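Local structure of catalase-3 (Neurospora crassa, 4AJ9) at residues C[58-62]-C[358-362]; C[68-72]-C[314-319]; C[327-331]-C[348-353]. The protein breaks down hydrogen peroxide into oxygen and water at a heme iron, an activity that probably protects cells from this toxic oxidant. One frame throughout, in Å; residues are numbered along the deposited sequence.

Contact 1: residues C[58-62]-C[358-362]; sequences RIPER and NRHRG. With HEM (protoporphyrin IX containing Fe), chain Y.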
loop_
_atom_site.group_PDB
_atom_site.type_symbol
_atom_site.label_atom_id
_atom_site.label_comp_id
_atom_site.label_asym_id
_atom_site.label_seq_id
_atom_site.Cartn_x
_atom_site.Cartn_y
_atom_site.Cartn_z
ATOM N N ARG C 58 -3.080 11.982 1.140
ATOM C CA ARG C 58 -4.027 11.617 0.092
ATOM C C ARG C 58 -4.206 10.102 -0.035
ATOM O O ARG C 58 -3.259 9.333 0.152
ATOM C CB ARG C 58 -3.587 12.203 -1.249
ATOM C CG ARG C 58 -3.423 13.727 -1.242
ATOM C CD ARG C 58 -4.749 14.499 -1.045
ATOM N NE ARG C 58 -4.436 15.924 -0.999
ATOM C CZ ARG C 58 -4.263 16.627 0.121
ATOM N NH1 ARG C 58 -4.485 16.074 1.312
ATOM N NH2 ARG C 58 -3.921 17.909 0.048
ATOM N N ILE C 59 -5.429 9.687 -0.346
ATOM C CA ILE C 59 -5.689 8.304 -0.705
ATOM C C ILE C 59 -6.309 8.348 -2.100
ATOM O O ILE C 59 -6.791 9.399 -2.541
ATOM C CB ILE C 59 -6.639 7.608 0.303
ATOM C CG1 ILE C 59 -8.065 8.151 0.165
ATOM C CG2 ILE C 59 -6.132 7.780 1.732
ATOM C CD1 ILE C 59 -9.045 7.527 1.139
ATOM N N PRO C 60 -6.288 7.222 -2.816
ATOM C CA PRO C 60 -6.862 7.233 -4.167
ATOM C C PRO C 60 -8.318 7.693 -4.143
ATOM O O PRO C 60 -9.051 7.306 -3.240
ATOM C CB PRO C 60 -6.816 5.753 -4.570
ATOM C CG PRO C 60 -5.647 5.192 -3.755
ATOM C CD PRO C 60 -5.780 5.897 -2.432
ATOM N N GLU C 61 -8.730 8.509 -5.113
ATOM C CA GLU C 61 -10.143 8.800 -5.255
ATOM C C GLU C 61 -10.880 7.540 -5.704
ATOM O O GLU C 61 -10.275 6.574 -6.183
ATOM C CB GLU C 61 -10.385 9.939 -6.248
ATOM C CG GLU C 61 -9.992 9.629 -7.691
ATOM C CD GLU C 61 -10.152 10.849 -8.611
ATOM O OE1 GLU C 61 -10.014 11.999 -8.131
ATOM O OE2 GLU C 61 -10.406 10.662 -9.818
ATOM N N ARG C 62 -12.198 7.550 -5.537
ATOM C CA ARG C 62 -13.032 6.464 -6.032
ATOM C C ARG C 62 -12.864 6.356 -7.534
ATOM O O ARG C 62 -12.781 7.375 -8.215
ATOM C CB ARG C 62 -14.500 6.738 -5.701
ATOM C CG ARG C 62 -14.811 6.856 -4.220
ATOM C CD ARG C 62 -16.177 7.541 -3.996
ATOM N NE ARG C 62 -16.639 7.401 -2.617
ATOM C CZ ARG C 62 -16.073 7.983 -1.560
ATOM N NH1 ARG C 62 -15.012 8.773 -1.703
ATOM N NH2 ARG C 62 -16.577 7.770 -0.351
ATOM N N ASN C 358 -7.935 -1.121 -2.801
ATOM C CA ASN C 358 -7.151 -0.071 -3.447
ATOM C C ASN C 358 -7.268 1.257 -2.706
ATOM O O ASN C 358 -6.265 1.888 -2.370
ATOM C CB ASN C 358 -7.576 0.141 -4.904
ATOM C CG ASN C 358 -6.616 1.048 -5.658
ATOM O OD1 ASN C 358 -5.453 0.706 -5.829
ATOM N ND2 ASN C 358 -7.102 2.214 -6.109
ATOM N N ARG C 359 -8.499 1.672 -2.448
ATOM C CA ARG C 359 -8.723 2.964 -1.822
ATOM C C ARG C 359 -8.153 3.013 -0.407
ATOM O O ARG C 359 -7.556 4.013 -0.006
ATOM C CB ARG C 359 -10.211 3.291 -1.814
ATOM C CG ARG C 359 -10.505 4.765 -1.671
ATOM C CD ARG C 359 -11.660 5.158 -2.580
ATOM N NE ARG C 359 -12.942 4.639 -2.110
ATOM C CZ ARG C 359 -13.582 5.080 -1.029
ATOM N NH1 ARG C 359 -13.052 6.041 -0.281
ATOM N NH2 ARG C 359 -14.751 4.546 -0.688
ATOM N N HIS C 360 -8.337 1.933 0.351
ATOM C CA HIS C 360 -7.920 1.914 1.755
ATOM C C HIS C 360 -6.607 1.192 2.031
ATOM O O HIS C 360 -6.149 1.143 3.175
ATOM C CB HIS C 360 -9.040 1.367 2.650
ATOM C CG HIS C 360 -10.248 2.258 2.708
ATOM N ND1 HIS C 360 -10.248 3.461 3.382
ATOM C CD2 HIS C 360 -11.484 2.133 2.164
ATOM C CE1 HIS C 360 -11.435 4.032 3.263
ATOM N NE2 HIS C 360 -12.203 3.247 2.529
ATOM N N ARG C 361 -6.003 0.628 0.993
ATOM C CA ARG C 361 -4.713 -0.067 1.132
ATOM C C ARG C 361 -4.640 -1.061 2.296
ATOM O O ARG C 361 -3.653 -1.097 3.034
ATOM C CB ARG C 361 -3.570 0.946 1.272
ATOM C CG ARG C 361 -3.039 1.488 -0.042
ATOM C CD ARG C 361 -4.040 2.419 -0.721
ATOM N NE ARG C 361 -3.672 2.699 -2.108
ATOM C CZ ARG C 361 -3.574 1.768 -3.057
ATOM N NH1 ARG C 361 -3.824 0.499 -2.771
ATOM N NH2 ARG C 361 -3.236 2.108 -4.284
ATOM N N GLY C 362 -5.667 -1.882 2.446
ATOM C CA GLY C 362 -5.731 -2.798 3.564
ATOM C C GLY C 362 -7.120 -3.391 3.672
ATOM O O GLY C 362 -8.070 -2.858 3.118
HETATM C CHA HEM Y . -19.099 3.606 -6.985
HETATM C CHB HEM Y . -23.779 3.367 -8.301
HETATM C CHC HEM Y . -22.637 0.005 -11.596
HETATM C CHD HEM Y . -18.204 -0.369 -9.679
HETATM C C1A HEM Y . -20.453 3.877 -7.074
HETATM C C2A HEM Y . -21.190 4.886 -6.321
HETATM C C3A HEM Y . -22.478 4.825 -6.701
HETATM C C4A HEM Y . -22.606 3.767 -7.685
HETATM C CMA HEM Y . -23.652 5.694 -6.188
HETATM C CAA HEM Y . -20.564 5.882 -5.309
HETATM C CBA HEM Y . -20.761 5.426 -3.866
HETATM C CGA HEM Y . -20.222 6.495 -2.953
HETATM O O1A HEM Y . -19.158 6.274 -2.323
HETATM O O2A HEM Y . -20.853 7.582 -2.860
HETATM C C1B HEM Y . -23.889 2.390 -9.271
HETATM C C2B HEM Y . -25.129 1.894 -9.844
HETATM C C3B HEM Y . -24.817 0.979 -10.774
HETATM C C4B HEM Y . -23.373 0.850 -10.794
HETATM C CMB HEM Y . -26.521 2.413 -9.415
HETATM C CAB HEM Y . -25.758 0.121 -11.654
HETATM C CBB HEM Y . -27.003 -0.159 -11.249
HETATM C C1C HEM Y . -21.370 -0.438 -11.300
HETATM C C2C HEM Y . -20.732 -1.631 -11.837
HETATM C C3C HEM Y . -19.506 -1.701 -11.311
HETATM C C4C HEM Y . -19.344 -0.598 -10.400
HETATM C CMC HEM Y . -21.354 -2.591 -12.868
HETATM C CAC HEM Y . -18.439 -2.785 -11.510
HETATM C CBC HEM Y . -18.821 -4.047 -11.713
HETATM C C1D HEM Y . -18.019 0.656 -8.799
HETATM C C2D HEM Y . -16.801 0.874 -8.062
HETATM C C3D HEM Y . -17.079 2.114 -7.224
HETATM C C4D HEM Y . -18.435 2.514 -7.531
HETATM C CMD HEM Y . -15.517 0.022 -8.131
HETATM C CAD HEM Y . -16.117 2.788 -6.234
HETATM C CBD HEM Y . -16.470 2.263 -4.847
HETATM C CGD HEM Y . -15.482 2.794 -3.842
HETATM O O1D HEM Y . -15.824 2.819 -2.635
HETATM O O2D HEM Y . -14.372 3.217 -4.255
HETATM N NA HEM Y . -21.353 3.217 -7.887
HETATM N NB HEM Y . -22.849 1.727 -9.871
HETATM N NC HEM Y . -20.492 0.162 -10.424
HETATM N ND HEM Y . -18.955 1.625 -8.464
HETATM FE FE HEM Y . -20.965 1.637 -9.082
HETATM O O HOH W 1 -11.269 8.041 -1.619
HETATM O O HOH W 2 -9.915 3.929 -6.140
#
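Arg359 NH2 donates to HEM O1D at 2.8 Å, close to straight at 164°, while its neighbour across the contact, Arg62, takes the heme's other propionate. This is the propionate-binding corner of the catalase heme pocket, where the loop 58-62 packs against the last turn of helix 343-360. In the conformer described here Arg359 holds its carboxylate side-on, since NE also reaches O2D at 2.9 Å. Arg62 NE donates to HEM O1A at 2.8 Å, with that oxygen in the plane of the guanidinium. Arginine suits both places: it presents several N-H groups in one plane to an anion and offers its flat faces for packing. The two guanidinium groups stack, centres 3.9 Å apart and planes 27° from parallel, and the propionates probably offset their like charges. Arg62 runs extended from CG to NE, which carries its donor past the Arg359 face to the carboxylate; its NH2 also binds Thr323 O. With a leucine here, O1A and Thr323 O would probably each lose a donor, and the Arg359 guanidinium the flat group stacked on it. Farther from the heme, a water donates to Pro60 O at 2.8 Å and accepts from Arg359 NH1, joining loop to helix. Pro60, whose fixed ring needs no polar partner, sets CD 3.5 Å from Arg359 O. Its CB merely packs near Asn358 ND2, a nitrogen hydrogen-bonded to Arg58 O of the second subunit. A second water donates to Glu61 O at 2.7 Å and accepts from Asn358 ND2.

Contact 2: residues C[68-72]-C[314-319]; sequences GAGAH and RNPMNY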
loop_
_atom_site.group_PDB
_atom_site.type_symbol
_atom_site.label_atom_id
_atom_site.label_comp_id
_atom_site.label_asym_id
_atom_site.label_seq_id
_atom_site.Cartn_x
_atom_site.Cartn_y
_atom_site.Cartn_z
ATOM N N GLY C 68 -18.226 13.948 -4.912
ATOM C CA GLY C 68 -19.500 13.915 -4.218
ATOM C C GLY C 68 -19.450 14.436 -2.802
ATOM O O GLY C 68 -18.399 14.858 -2.322
ATOM N N ALA C 69 -20.595 14.396 -2.133
ATOM C CA ALA C 69 -20.726 14.938 -0.798
ATOM C C ALA C 69 -21.838 14.212 -0.061
ATOM O O ALA C 69 -22.779 13.699 -0.675
ATOM C CB ALA C 69 -21.009 16.443 -0.860
ATOM N N GLY C 70 -21.734 14.148 1.257
ATOM C CA GLY C 70 -22.694 13.378 2.013
ATOM C C GLY C 70 -23.105 13.952 3.349
ATOM O O GLY C 70 -22.590 14.989 3.793
ATOM N N ALA C 71 -24.045 13.264 3.997
ATOM C CA ALA C 71 -24.572 13.717 5.278
ATOM C C ALA C 71 -25.143 12.567 6.083
ATOM O O ALA C 71 -25.487 11.523 5.524
ATOM C CB ALA C 71 -25.640 14.798 5.072
ATOM N N HIS C 72 -25.225 12.764 7.397
ATOM C CA HIS C 72 -25.874 11.812 8.299
ATOM C C HIS C 72 -27.359 12.116 8.420
ATOM O O HIS C 72 -27.784 13.254 8.235
ATOM C CB HIS C 72 -25.259 11.885 9.700
ATOM C CG HIS C 72 -23.809 11.501 9.752
ATOM N ND1 HIS C 72 -23.382 10.237 10.101
ATOM C CD2 HIS C 72 -22.687 12.223 9.512
ATOM C CE1 HIS C 72 -22.062 10.193 10.064
ATOM N NE2 HIS C 72 -21.615 11.385 9.712
ATOM N N ARG C 314 -27.748 15.945 9.758
ATOM C CA ARG C 314 -26.450 16.211 10.387
ATOM C C ARG C 314 -25.318 16.244 9.363
ATOM O O ARG C 314 -25.077 15.254 8.673
ATOM C CB ARG C 314 -26.126 15.178 11.473
ATOM C CG ARG C 314 -27.023 15.198 12.705
ATOM C CD ARG C 314 -26.771 16.417 13.586
ATOM N NE ARG C 314 -27.411 16.288 14.895
ATOM C CZ ARG C 314 -28.653 16.678 15.174
ATOM N NH1 ARG C 314 -29.413 17.233 14.236
ATOM N NH2 ARG C 314 -29.138 16.513 16.399
ATOM N N ASN C 315 -24.629 17.382 9.269
ATOM C CA ASN C 315 -23.431 17.482 8.439
ATOM C C ASN C 315 -22.287 16.723 9.087
ATOM O O ASN C 315 -22.274 16.548 10.296
ATOM C CB ASN C 315 -23.033 18.956 8.237
ATOM C CG ASN C 315 -23.920 19.654 7.223
ATOM O OD1 ASN C 315 -24.267 19.073 6.196
ATOM N ND2 ASN C 315 -24.313 20.894 7.515
ATOM N N PRO C 316 -21.315 16.265 8.284
ATOM C CA PRO C 316 -20.112 15.669 8.878
ATOM C C PRO C 316 -19.268 16.688 9.632
ATOM O O PRO C 316 -19.364 17.902 9.379
ATOM C CB PRO C 316 -19.332 15.170 7.657
ATOM C CG PRO C 316 -19.857 15.968 6.519
ATOM C CD PRO C 316 -21.309 16.169 6.815
ATOM N N MET C 317 -18.449 16.191 10.558
ATOM C CA MET C 317 -17.521 17.039 11.298
ATOM C C MET C 317 -16.189 17.141 10.551
ATOM O O MET C 317 -15.620 18.227 10.423
ATOM C CB MET C 317 -17.310 16.492 12.713
ATOM C CG MET C 317 -16.316 17.296 13.554
ATOM S SD MET C 317 -16.167 16.669 15.249
ATOM C CE MET C 317 -17.685 17.319 15.965
ATOM N N ASN C 318 -15.692 16.000 10.076
ATOM C CA ASN C 318 -14.535 15.971 9.186
ATOM C C ASN C 318 -14.897 15.248 7.883
ATOM O O ASN C 318 -15.194 14.053 7.889
ATOM C CB ASN C 318 -13.340 15.285 9.867
ATOM C CG ASN C 318 -12.061 15.359 9.034
ATOM O OD1 ASN C 318 -11.736 14.436 8.291
ATOM N ND2 ASN C 318 -11.327 16.454 9.173
ATOM N N TYR C 319 -14.864 15.975 6.775
ATOM C CA TYR C 319 -15.261 15.431 5.479
ATOM C C TYR C 319 -14.435 14.210 5.073
ATOM O O TYR C 319 -14.984 13.204 4.604
ATOM C CB TYR C 319 -15.151 16.531 4.414
ATOM C CG TYR C 319 -15.478 16.094 3.010
ATOM C CD1 TYR C 319 -14.540 15.413 2.234
ATOM C CD2 TYR C 319 -16.707 16.388 2.443
ATOM C CE1 TYR C 319 -14.838 15.019 0.944
ATOM C CE2 TYR C 319 -17.007 16.009 1.148
ATOM C CZ TYR C 319 -16.073 15.319 0.408
ATOM O OH TYR C 319 -16.376 14.940 -0.880
HETATM O O HOH W 3 -15.289 14.415 -3.883
HETATM O O HOH W 4 -23.429 17.774 3.822
#
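The rings of His72 and Tyr319 both meet the opposite segment edge-on: Arg314 O lies in the plane of the imidazole, and Gly68 O in the plane of the phenol. Ala69 CA approaches the tyrosine ring obliquely, and Phe100 packs edge-to-face with His72. Tyr319 CG stands anti to the backbone N (chi1 178°), which aims the ring back at the start of strand 68-77. Its OH donates to Gly68 O; the modelled 2.5 Å is very short, and the exact length is best treated as doubtful. A water completes this corner, accepting from Gly68 N at 3.1 Å and donating to Tyr319 OH. At the other end, His72 and Arg314 form an antiparallel hydrogen-bonded pair in the catalase β-barrel, where strand 305-314 flanks strand 68-77. His72 N binds Arg314 O at 2.8 Å, and Arg314 N returns the bond to His72 O at 3.1 Å. The two CB atoms touch at 3.8 Å on one face of the sheet before the side chains part, His72 NE2 to Glu322 and Arg314 NE to Asp1. Beyond Arg314 the segment leaves its partner. Pro316 has no N-H with which to continue the ladder, and sets CD 3.5 Å from Gly70 O instead. That carbonyl takes a water at 2.9 Å, which also donates to Asn315 OD1, while Asn315 ND2 is hydrogen-bonded to Glu264. Where direct strand pairing stops, the chemistry implies that the tyrosine hydroxyl supplies a donor to Gly68 O and one water to Gly70 O, while a second water takes the N-H of Gly68.

Contact 3: residues C[327-331]-C[348-353]; sequences SFQPG and RLYSYL. With HEM (protoporphyrin IX containing Fe), chain Y.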
loop_
_atom_site.group_PDB
_atom_site.type_symbol
_atom_site.label_atom_id
_atom_site.label_comp_id
_atom_site.label_asym_id
_atom_site.label_seq_id
_atom_site.Cartn_x
_atom_site.Cartn_y
_atom_site.Cartn_z
ATOM N N SER C 327 -17.147 3.597 2.628
ATOM C CA SER C 327 -16.974 2.583 1.588
ATOM C C SER C 327 -18.284 1.838 1.378
ATOM O O SER C 327 -18.592 0.909 2.140
ATOM C CB SER C 327 -15.914 1.566 2.037
ATOM O OG SER C 327 -14.643 2.170 2.213
ATOM N N PHE C 328 -19.053 2.228 0.364
ATOM C CA PHE C 328 -20.338 1.575 0.091
ATOM C C PHE C 328 -20.121 0.266 -0.656
ATOM O O PHE C 328 -19.121 0.107 -1.356
ATOM C CB PHE C 328 -21.251 2.480 -0.741
ATOM C CG PHE C 328 -21.791 3.673 0.010
ATOM C CD1 PHE C 328 -22.950 3.564 0.779
ATOM C CD2 PHE C 328 -21.169 4.909 -0.087
ATOM C CE1 PHE C 328 -23.448 4.664 1.455
ATOM C CE2 PHE C 328 -21.672 6.009 0.596
ATOM C CZ PHE C 328 -22.812 5.878 1.361
ATOM N N GLN C 329 -21.063 -0.663 -0.501
ATOM C CA GLN C 329 -21.040 -1.938 -1.220
ATOM C C GLN C 329 -22.460 -2.480 -1.398
ATOM O O GLN C 329 -23.206 -2.597 -0.422
ATOM C CB GLN C 329 -20.270 -3.001 -0.443
ATOM C CG GLN C 329 -18.774 -2.787 -0.243
ATOM C CD GLN C 329 -18.152 -4.022 0.393
ATOM O OE1 GLN C 329 -18.404 -5.136 -0.048
ATOM N NE2 GLN C 329 -17.369 -3.831 1.450
ATOM N N PRO C 330 -22.831 -2.838 -2.638
ATOM C CA PRO C 330 -24.121 -3.508 -2.812
ATOM C C PRO C 330 -24.080 -4.889 -2.164
ATOM O O PRO C 330 -25.134 -5.495 -1.958
ATOM C CB PRO C 330 -24.269 -3.619 -4.333
ATOM C CG PRO C 330 -23.267 -2.709 -4.898
ATOM C CD PRO C 330 -22.154 -2.594 -3.917
ATOM N N GLY C 331 -22.890 -5.374 -1.804
ATOM C CA GLY C 331 -22.800 -6.644 -1.093
ATOM C C GLY C 331 -23.123 -6.489 0.388
ATOM O O GLY C 331 -23.210 -7.462 1.140
ATOM N N ARG C 348 -21.067 -6.307 -9.636
ATOM C CA ARG C 348 -20.872 -5.238 -8.662
ATOM C C ARG C 348 -20.456 -5.805 -7.311
ATOM O O ARG C 348 -19.608 -5.239 -6.632
ATOM C CB ARG C 348 -22.142 -4.397 -8.502
ATOM C CG ARG C 348 -22.472 -3.549 -9.725
ATOM C CD ARG C 348 -23.723 -2.716 -9.506
ATOM N NE ARG C 348 -23.501 -1.615 -8.575
ATOM C CZ ARG C 348 -24.473 -1.007 -7.903
ATOM N NH1 ARG C 348 -25.740 -1.404 -8.047
ATOM N NH2 ARG C 348 -24.181 -0.005 -7.086
ATOM N N LEU C 349 -21.048 -6.937 -6.930
ATOM C CA LEU C 349 -20.789 -7.520 -5.607
ATOM C C LEU C 349 -19.300 -7.753 -5.422
ATOM O O LEU C 349 -18.725 -7.487 -4.347
ATOM C CB LEU C 349 -21.555 -8.841 -5.448
ATOM C CG LEU C 349 -23.065 -8.713 -5.622
ATOM C CD1 LEU C 349 -23.795 -10.059 -5.389
ATOM C CD2 LEU C 349 -23.602 -7.610 -4.715
ATOM N N TYR C 350 -18.672 -8.242 -6.480
ATOM C CA TYR C 350 -17.224 -8.461 -6.469
ATOM C C TYR C 350 -16.413 -7.158 -6.424
ATOM O O TYR C 350 -15.528 -6.979 -5.559
ATOM C CB TYR C 350 -16.805 -9.292 -7.685
ATOM C CG TYR C 350 -15.313 -9.238 -7.915
ATOM C CD1 TYR C 350 -14.459 -10.082 -7.224
ATOM C CD2 TYR C 350 -14.758 -8.322 -8.803
ATOM C CE1 TYR C 350 -13.077 -10.027 -7.410
ATOM C CE2 TYR C 350 -13.367 -8.267 -9.005
ATOM C CZ TYR C 350 -12.542 -9.116 -8.303
ATOM O OH TYR C 350 -11.175 -9.061 -8.489
ATOM N N SER C 351 -16.739 -6.254 -7.345
ATOM C CA SER C 351 -15.988 -5.016 -7.582
ATOM C C SER C 351 -15.905 -4.048 -6.386
ATOM O O SER C 351 -14.865 -3.440 -6.157
ATOM C CB SER C 351 -16.574 -4.297 -8.809
ATOM O OG SER C 351 -15.958 -3.044 -9.039
ATOM N N TYR C 352 -16.995 -3.889 -5.642
ATOM C CA TYR C 352 -17.025 -2.943 -4.522
ATOM C C TYR C 352 -16.273 -3.444 -3.295
ATOM O O TYR C 352 -15.761 -2.646 -2.512
ATOM C CB TYR C 352 -18.453 -2.598 -4.108
ATOM C CG TYR C 352 -19.230 -1.745 -5.071
ATOM C CD1 TYR C 352 -19.615 -2.244 -6.306
ATOM C CD2 TYR C 352 -19.630 -0.462 -4.721
ATOM C CE1 TYR C 352 -20.355 -1.486 -7.174
ATOM C CE2 TYR C 352 -20.373 0.314 -5.585
ATOM C CZ TYR C 352 -20.739 -0.208 -6.801
ATOM O OH TYR C 352 -21.478 0.528 -7.667
ATOM N N LEU C 353 -16.222 -4.757 -3.106
ATOM C CA LEU C 353 -15.380 -5.277 -2.045
ATOM C C LEU C 353 -13.919 -5.117 -2.444
ATOM O O LEU C 353 -13.101 -4.618 -1.671
ATOM C CB LEU C 353 -15.693 -6.736 -1.736
ATOM C CG LEU C 353 -14.790 -7.356 -0.664
ATOM C CD1 LEU C 353 -15.070 -6.725 0.707
ATOM C CD2 LEU C 353 -14.965 -8.881 -0.614
HETATM C CHA HEM Y . -19.099 3.606 -6.985
HETATM C CHB HEM Y . -23.779 3.367 -8.301
HETATM C CHC HEM Y . -22.637 0.005 -11.596
HETATM C CHD HEM Y . -18.204 -0.369 -9.679
HETATM C C1A HEM Y . -20.453 3.877 -7.074
HETATM C C2A HEM Y . -21.190 4.886 -6.321
HETATM C C3A HEM Y . -22.478 4.825 -6.701
HETATM C C4A HEM Y . -22.606 3.767 -7.685
HETATM C CMA HEM Y . -23.652 5.694 -6.188
HETATM C CAA HEM Y . -20.564 5.882 -5.309
HETATM C CBA HEM Y . -20.761 5.426 -3.866
HETATM C CGA HEM Y . -20.222 6.495 -2.953
HETATM O O1A HEM Y . -19.158 6.274 -2.323
HETATM O O2A HEM Y . -20.853 7.582 -2.860
HETATM C C1B HEM Y . -23.889 2.390 -9.271
HETATM C C2B HEM Y . -25.129 1.894 -9.844
HETATM C C3B HEM Y . -24.817 0.979 -10.774
HETATM C C4B HEM Y . -23.373 0.850 -10.794
HETATM C CMB HEM Y . -26.521 2.413 -9.415
HETATM C CAB HEM Y . -25.758 0.121 -11.654
HETATM C CBB HEM Y . -27.003 -0.159 -11.249
HETATM C C1C HEM Y . -21.370 -0.438 -11.300
HETATM C C2C HEM Y . -20.732 -1.631 -11.837
HETATM C C3C HEM Y . -19.506 -1.701 -11.311
HETATM C C4C HEM Y . -19.344 -0.598 -10.400
HETATM C CMC HEM Y . -21.354 -2.591 -12.868
HETATM C CAC HEM Y . -18.439 -2.785 -11.510
HETATM C CBC HEM Y . -18.821 -4.047 -11.713
HETATM C C1D HEM Y . -18.019 0.656 -8.799
HETATM C C2D HEM Y . -16.801 0.874 -8.062
HETATM C C3D HEM Y . -17.079 2.114 -7.224
HETATM C C4D HEM Y . -18.435 2.514 -7.531
HETATM C CMD HEM Y . -15.517 0.022 -8.131
HETATM C CAD HEM Y . -16.117 2.788 -6.234
HETATM C CBD HEM Y . -16.470 2.263 -4.847
HETATM C CGD HEM Y . -15.482 2.794 -3.842
HETATM O O1D HEM Y . -15.824 2.819 -2.635
HETATM O O2D HEM Y . -14.372 3.217 -4.255
HETATM N NA HEM Y . -21.353 3.217 -7.887
HETATM N NB HEM Y . -22.849 1.727 -9.871
HETATM N NC HEM Y . -20.492 0.162 -10.424
HETATM N ND HEM Y . -18.955 1.625 -8.464
HETATM FE FE HEM Y . -20.965 1.637 -9.082
HETATM O O HOH W 5 -19.793 -5.925 -2.313
#
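Tyr352 has CG anti to its carbonyl carbon (chi1 -71°), which swings the phenol off its helix, beneath Pro330, and on to the heme iron. In Arg348, one helical turn earlier, the bend at chi3 (72°) turns the guanidinium edge-on to the same phenol oxygen. Tyr352 OH binds the iron at 1.9 Å as the axial ligand; tyrosine suits the place, giving the metal an oxygen and Pro330 a flat ring to press on. Arg348 grips that oxygen side-on with two nitrogens, NH2 at 2.8 Å and NE at 3.1 Å, both with the oxygen close to the guanidinium plane. Two donors on the ligand atom would probably draw electron density from it and so temper its donation to the metal. This is the proximal side of the catalase heme, with Arg348 and Tyr352 one turn apart on helix 343-360 and the loop 327-331 laid across them. Proline suits the cover because its rigid, apolar ring can press on flat groups without competing for their polar atoms. Pro330 CD makes a CH-π contact over the tyrosine face, 3.4 Å from the ring centroid, while heme C1D lies over the opposite face. Pro330 CG sits over one face of the Arg348 guanidinium, 3.6 Å from NH2, and heme C3B covers the other. The guanidinium is thus clamped flat, and its NH1 and NH2 bind His212 and Val136 O as well. Phe328 turns its ring edge to a heme propionate, with CD2 3.3 Å from O1A. Farther out, Gln329 runs past Tyr352 in the opposite direction, its OE1 near Leu353 CB; a water donates to Gln329 OE1 at 2.8 Å and to Leu349 O.

All three contacts lie in the catalase region of the chain. Contacts 1 and 3 share helix 343-360 and line the same heme, contact 3 mainly at the iron and contact 1 at the propionates, their centres about 15 Å apart. They touch where Ser327 meets Arg359 and His360. Contact 2 lies where strand 305-314 of the antiparallel sheet gives way to a loop, its centre about 19 Å from that of contact 1 and about 21 Å from that of contact 3, and touches neither. Along the chain, contact 1 spans the widest stretch; contact 2 and then contact 3 fall within it. Contacts 1 and 2 join segments some 240-300 residues apart, contact 3 a loop to a nearby helix. All three reach the third subunit.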